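Penicillin binding protein 2X (PDB 5U47) probably acts as a penicillin-binding transpeptidase of the division machinery, cross-linking neighbouring glycan strands of septal peptidoglycan. Local coordinates at residues 341-346 with 480-485; 345-350 with 360-365. The protein carries 1 engineered substitution. One frame throughout, in Å; residues are numbered along the deposited sequence.

Interaction 1: residues 341-346 with 480-485; sequences KGRTMS and PEFGTL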
# COMPACT_ATOMS: atom_id res chain seq x y z
N LYS A 341 -23.67 31.29 -20.04
CA LYS A 341 -23.27 31.59 -21.42
C LYS A 341 -21.76 31.86 -21.49
O LYS A 341 -21.18 31.92 -22.58
CB LYS A 341 -24.03 32.82 -21.93
CG LYS A 341 -25.54 32.79 -21.75
CD LYS A 341 -26.19 31.57 -22.38
CE LYS A 341 -27.70 31.59 -22.18
NZ LYS A 341 -28.36 30.39 -22.76
N GLY A 342 -21.14 32.03 -20.32
CA GLY A 342 -19.71 32.32 -20.21
C GLY A 342 -19.51 33.44 -19.21
O GLY A 342 -20.46 34.12 -18.85
N ARG A 343 -18.27 33.63 -18.76
CA ARG A 343 -17.97 34.69 -17.80
C ARG A 343 -16.46 35.00 -17.73
O ARG A 343 -15.62 34.14 -18.03
CB ARG A 343 -18.52 34.32 -16.41
CG ARG A 343 -18.15 35.26 -15.26
CD ARG A 343 -18.92 34.95 -13.99
NE ARG A 343 -18.93 33.51 -13.66
CZ ARG A 343 -19.46 32.99 -12.56
NH1 ARG A 343 -20.00 33.77 -11.62
NH2 ARG A 343 -19.43 31.67 -12.37
N THR A 344 -16.16 36.23 -17.33
CA THR A 344 -14.79 36.70 -17.18
C THR A 344 -14.37 36.43 -15.74
O THR A 344 -15.09 36.76 -14.81
CB THR A 344 -14.67 38.19 -17.52
OG1 THR A 344 -15.12 38.41 -18.85
CG2 THR A 344 -13.23 38.68 -17.40
N MET A 345 -13.20 35.80 -15.58
CA MET A 345 -12.68 35.44 -14.27
C MET A 345 -11.21 35.68 -14.10
O MET A 345 -10.44 35.68 -15.05
CB MET A 345 -12.86 33.94 -14.03
CG MET A 345 -14.26 33.47 -13.74
SD MET A 345 -14.29 31.67 -13.63
CE MET A 345 -14.10 31.23 -15.36
N SER A 346 -10.84 35.86 -12.85
CA SER A 346 -9.45 35.94 -12.42
C SER A 346 -8.90 34.50 -12.57
O SER A 346 -9.69 33.56 -12.61
CB SER A 346 -9.45 36.35 -10.95
OG SER A 346 -8.18 36.31 -10.36
N PRO A 480 -17.79 31.90 -1.98
CA PRO A 480 -19.22 31.64 -2.21
C PRO A 480 -19.69 31.78 -3.65
O PRO A 480 -20.74 31.25 -4.00
CB PRO A 480 -19.93 32.68 -1.32
CG PRO A 480 -18.89 33.10 -0.34
CD PRO A 480 -17.62 33.09 -1.14
N GLU A 481 -18.92 32.47 -4.48
CA GLU A 481 -19.32 32.66 -5.85
C GLU A 481 -18.69 31.61 -6.78
O GLU A 481 -19.38 31.00 -7.60
CB GLU A 481 -18.93 34.07 -6.30
CG GLU A 481 -19.45 34.48 -7.67
CD GLU A 481 -20.97 34.53 -7.76
OE1 GLU A 481 -21.64 34.82 -6.74
OE2 GLU A 481 -21.48 34.28 -8.87
N PHE A 482 -17.39 31.39 -6.61
CA PHE A 482 -16.62 30.53 -7.50
C PHE A 482 -16.20 29.17 -7.00
O PHE A 482 -15.98 28.29 -7.81
CB PHE A 482 -15.37 31.29 -7.99
CG PHE A 482 -15.69 32.53 -8.77
CD1 PHE A 482 -16.07 32.44 -10.10
CD2 PHE A 482 -15.65 33.78 -8.17
CE1 PHE A 482 -16.40 33.58 -10.83
CE2 PHE A 482 -15.98 34.93 -8.89
CZ PHE A 482 -16.35 34.82 -10.22
N GLY A 483 -16.09 28.99 -5.68
CA GLY A 483 -15.61 27.73 -5.12
C GLY A 483 -16.50 26.53 -5.39
O GLY A 483 -17.67 26.52 -4.99
N THR A 484 -15.94 25.51 -6.04
CA THR A 484 -16.69 24.30 -6.35
C THR A 484 -16.99 23.46 -5.11
O THR A 484 -17.84 22.59 -5.15
CB THR A 484 -15.94 23.40 -7.34
OG1 THR A 484 -14.62 23.14 -6.83
CG2 THR A 484 -15.84 24.09 -8.69
N LEU A 485 -16.28 23.74 -4.02
CA LEU A 485 -16.49 23.01 -2.77
C LEU A 485 -17.06 23.87 -1.65
O LEU A 485 -16.88 23.56 -0.47
CB LEU A 485 -15.20 22.27 -2.35
CG LEU A 485 -14.79 21.12 -3.27
CD1 LEU A 485 -13.50 20.48 -2.79
CD2 LEU A 485 -15.88 20.06 -3.37
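R343 uses the edge of its guanidinium for E481 and a face of it for F482. At the edge, NH1 reaches OE2 of E481 at 3.2 Å, a salt bridge whose hydrogen-bond component is weak, with an angle of 133° at the hydrogen; the guanidinium and carboxylate planes stand perpendicular. Over one face lies F482, its CE1 3.6 Å from R343 CZ, with ring and guanidinium planes 43° apart, too tilted for a parallel stack. The arginine gets there extended as far as CD, then bends at chi3 (47°). M345 closes on the same ring corner: its CG is 3.6 Å from F482 CE1, and its SD makes an oblique Met-aromatic contact, 4.9 Å from the ring centroid. Backbone donors are served from close by. The N of R343 binds OD1 of N319, while OD1 of D479 accepts from the N of both E481 and F482, which probably helps fix the loop carrying the acid and the ring. Within the transpeptidase domain, strand 344-346 pairs antiparallel with strand 316-318, and the contact fastens this two-stranded sheet to the loop between helix 463-478 and strand 486-487, with Y353 packed against both R343 and M345.

Interaction 2: residues 345-350 with 360-365; sequences MSFAQG and TMLEQA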
# COMPACT_ATOMS: atom_id res chain seq x y z
N MET A 345 -13.20 35.80 -15.58
CA MET A 345 -12.68 35.44 -14.27
C MET A 345 -11.21 35.68 -14.10
O MET A 345 -10.44 35.68 -15.05
CB MET A 345 -12.86 33.94 -14.03
CG MET A 345 -14.26 33.47 -13.74
SD MET A 345 -14.29 31.67 -13.63
CE MET A 345 -14.10 31.23 -15.36
N SER A 346 -10.84 35.86 -12.85
CA SER A 346 -9.45 35.94 -12.42
C SER A 346 -8.90 34.50 -12.57
O SER A 346 -9.69 33.56 -12.61
CB SER A 346 -9.45 36.35 -10.95
OG SER A 346 -8.18 36.31 -10.36
N PHE A 347 -7.59 34.31 -12.69
CA PHE A 347 -7.05 32.94 -12.78
C PHE A 347 -7.23 32.20 -11.45
O PHE A 347 -7.42 30.98 -11.44
CB PHE A 347 -5.59 32.90 -13.22
CG PHE A 347 -5.41 33.10 -14.70
CD1 PHE A 347 -5.61 32.04 -15.58
CD2 PHE A 347 -5.05 34.33 -15.22
CE1 PHE A 347 -5.45 32.20 -16.95
CE2 PHE A 347 -4.90 34.51 -16.59
CZ PHE A 347 -5.10 33.44 -17.46
N ALA A 348 -7.19 32.96 -10.35
CA ALA A 348 -7.39 32.37 -9.02
C ALA A 348 -8.83 31.85 -8.91
O ALA A 348 -9.08 30.76 -8.38
CB ALA A 348 -7.12 33.40 -7.93
N GLN A 349 -9.75 32.67 -9.43
CA GLN A 349 -11.17 32.32 -9.45
C GLN A 349 -11.42 31.11 -10.34
O GLN A 349 -12.16 30.23 -9.97
CB GLN A 349 -12.03 33.52 -9.92
CG GLN A 349 -12.11 34.66 -8.90
CD GLN A 349 -12.79 35.90 -9.46
OE1 GLN A 349 -12.79 36.13 -10.67
NE2 GLN A 349 -13.37 36.71 -8.57
N GLY A 350 -10.80 31.08 -11.52
CA GLY A 350 -10.92 29.94 -12.42
C GLY A 350 -10.39 28.67 -11.77
O GLY A 350 -10.90 27.56 -12.03
N THR A 360 -5.94 25.32 -18.97
CA THR A 360 -5.32 25.11 -20.28
C THR A 360 -4.54 26.37 -20.70
O THR A 360 -3.44 26.25 -21.22
CB THR A 360 -6.37 24.74 -21.32
OG1 THR A 360 -7.03 23.55 -20.90
CG2 THR A 360 -5.72 24.52 -22.69
N MET A 361 -5.09 27.55 -20.44
CA MET A 361 -4.37 28.79 -20.74
C MET A 361 -3.04 28.87 -19.97
O MET A 361 -2.02 29.29 -20.52
CB MET A 361 -5.24 30.03 -20.45
CG MET A 361 -6.30 30.28 -21.51
SD MET A 361 -7.54 31.50 -21.00
CE MET A 361 -8.39 31.80 -22.54
N LEU A 362 -3.06 28.45 -18.69
CA LEU A 362 -1.83 28.45 -17.88
C LEU A 362 -0.80 27.49 -18.46
O LEU A 362 0.40 27.80 -18.49
CB LEU A 362 -2.13 28.11 -16.41
CG LEU A 362 -2.87 29.17 -15.58
CD1 LEU A 362 -3.14 28.68 -14.17
CD2 LEU A 362 -2.09 30.48 -15.57
N GLU A 363 -1.28 26.33 -18.93
CA GLU A 363 -0.43 25.32 -19.57
C GLU A 363 0.23 25.87 -20.84
O GLU A 363 1.42 25.64 -21.06
CB GLU A 363 -1.24 24.06 -19.91
CG GLU A 363 -0.41 22.86 -20.37
CD GLU A 363 0.07 22.91 -21.82
OE1 GLU A 363 -0.65 23.42 -22.69
OE2 GLU A 363 1.18 22.40 -22.09
N GLN A 364 -0.54 26.60 -21.65
CA GLN A 364 -0.02 27.20 -22.89
C GLN A 364 0.98 28.32 -22.60
O GLN A 364 1.93 28.51 -23.35
CB GLN A 364 -1.17 27.73 -23.76
CG GLN A 364 -2.08 26.64 -24.33
CD GLN A 364 -3.19 27.19 -25.20
OE1 GLN A 364 -3.28 28.40 -25.45
NE2 GLN A 364 -4.04 26.30 -25.68
N ALA A 365 0.77 29.04 -21.50
CA ALA A 365 1.65 30.15 -21.09
C ALA A 365 3.02 29.66 -20.65
O ALA A 365 4.01 30.36 -20.82
CB ALA A 365 1.01 30.96 -19.97
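F347, in the first turn of helix 347-352, offers its ring to M361 and L362 on helix 356-366, a helix-helix packing within the transpeptidase domain in which the two neighbours use the ring differently. L362 comes over a face: CD2 lies 4.2 Å from the ring centroid and 27° off the normal, a CH-pi contact in which the methyl sits nearest F347 CD1, at 3.9 Å. M361 arrives at the rim instead, its CB 4.1 Å from F347 CE1 and close to the ring plane. Only the root of this methionine takes part; its chain, extended beyond CG, carries its end away from the ring. In F347, CG lies opposite the carbonyl carbon (chi1 -78°), which sends the ring across to the other helix, where the leucine branch and the ring run antiparallel beside each other. At the start of helix 347-352, S346 holds the N-cap position. Its backbone N gives a nearly straight bond of 2.9 Å to OE1 of Q349, which ties the strand end to the helix start, and its OG bonds to the O of P313. Y317 stacks on the F347 ring and also touches M361. The chemistry between the two segments is apolar, resting on dispersion and shape, while the bond between S346 and Q349 braces the start of the helix that carries F347 and probably helps set its position.

In the fold
Interactions 1 and 2 grow from the same piece of chain, the end of strand 344-346 and the helix that follows, and their centres lie about 12 Å apart within the transpeptidase domain. Both are only partly buried, each with a single buried residue among those that touch: M345 in the first, L362 in the second. Interaction 1 ties the strand to a distant loop and mixes charge, sulfur and ring, with its acid on the surface. Interaction 2 joins two helices close in sequence through hydrocarbon alone. They meet where CE2 of F482 packs 3.2 Å from NE2 of Q349, and strand 316-318 backs both, its Y317 touching M345 as well as F347.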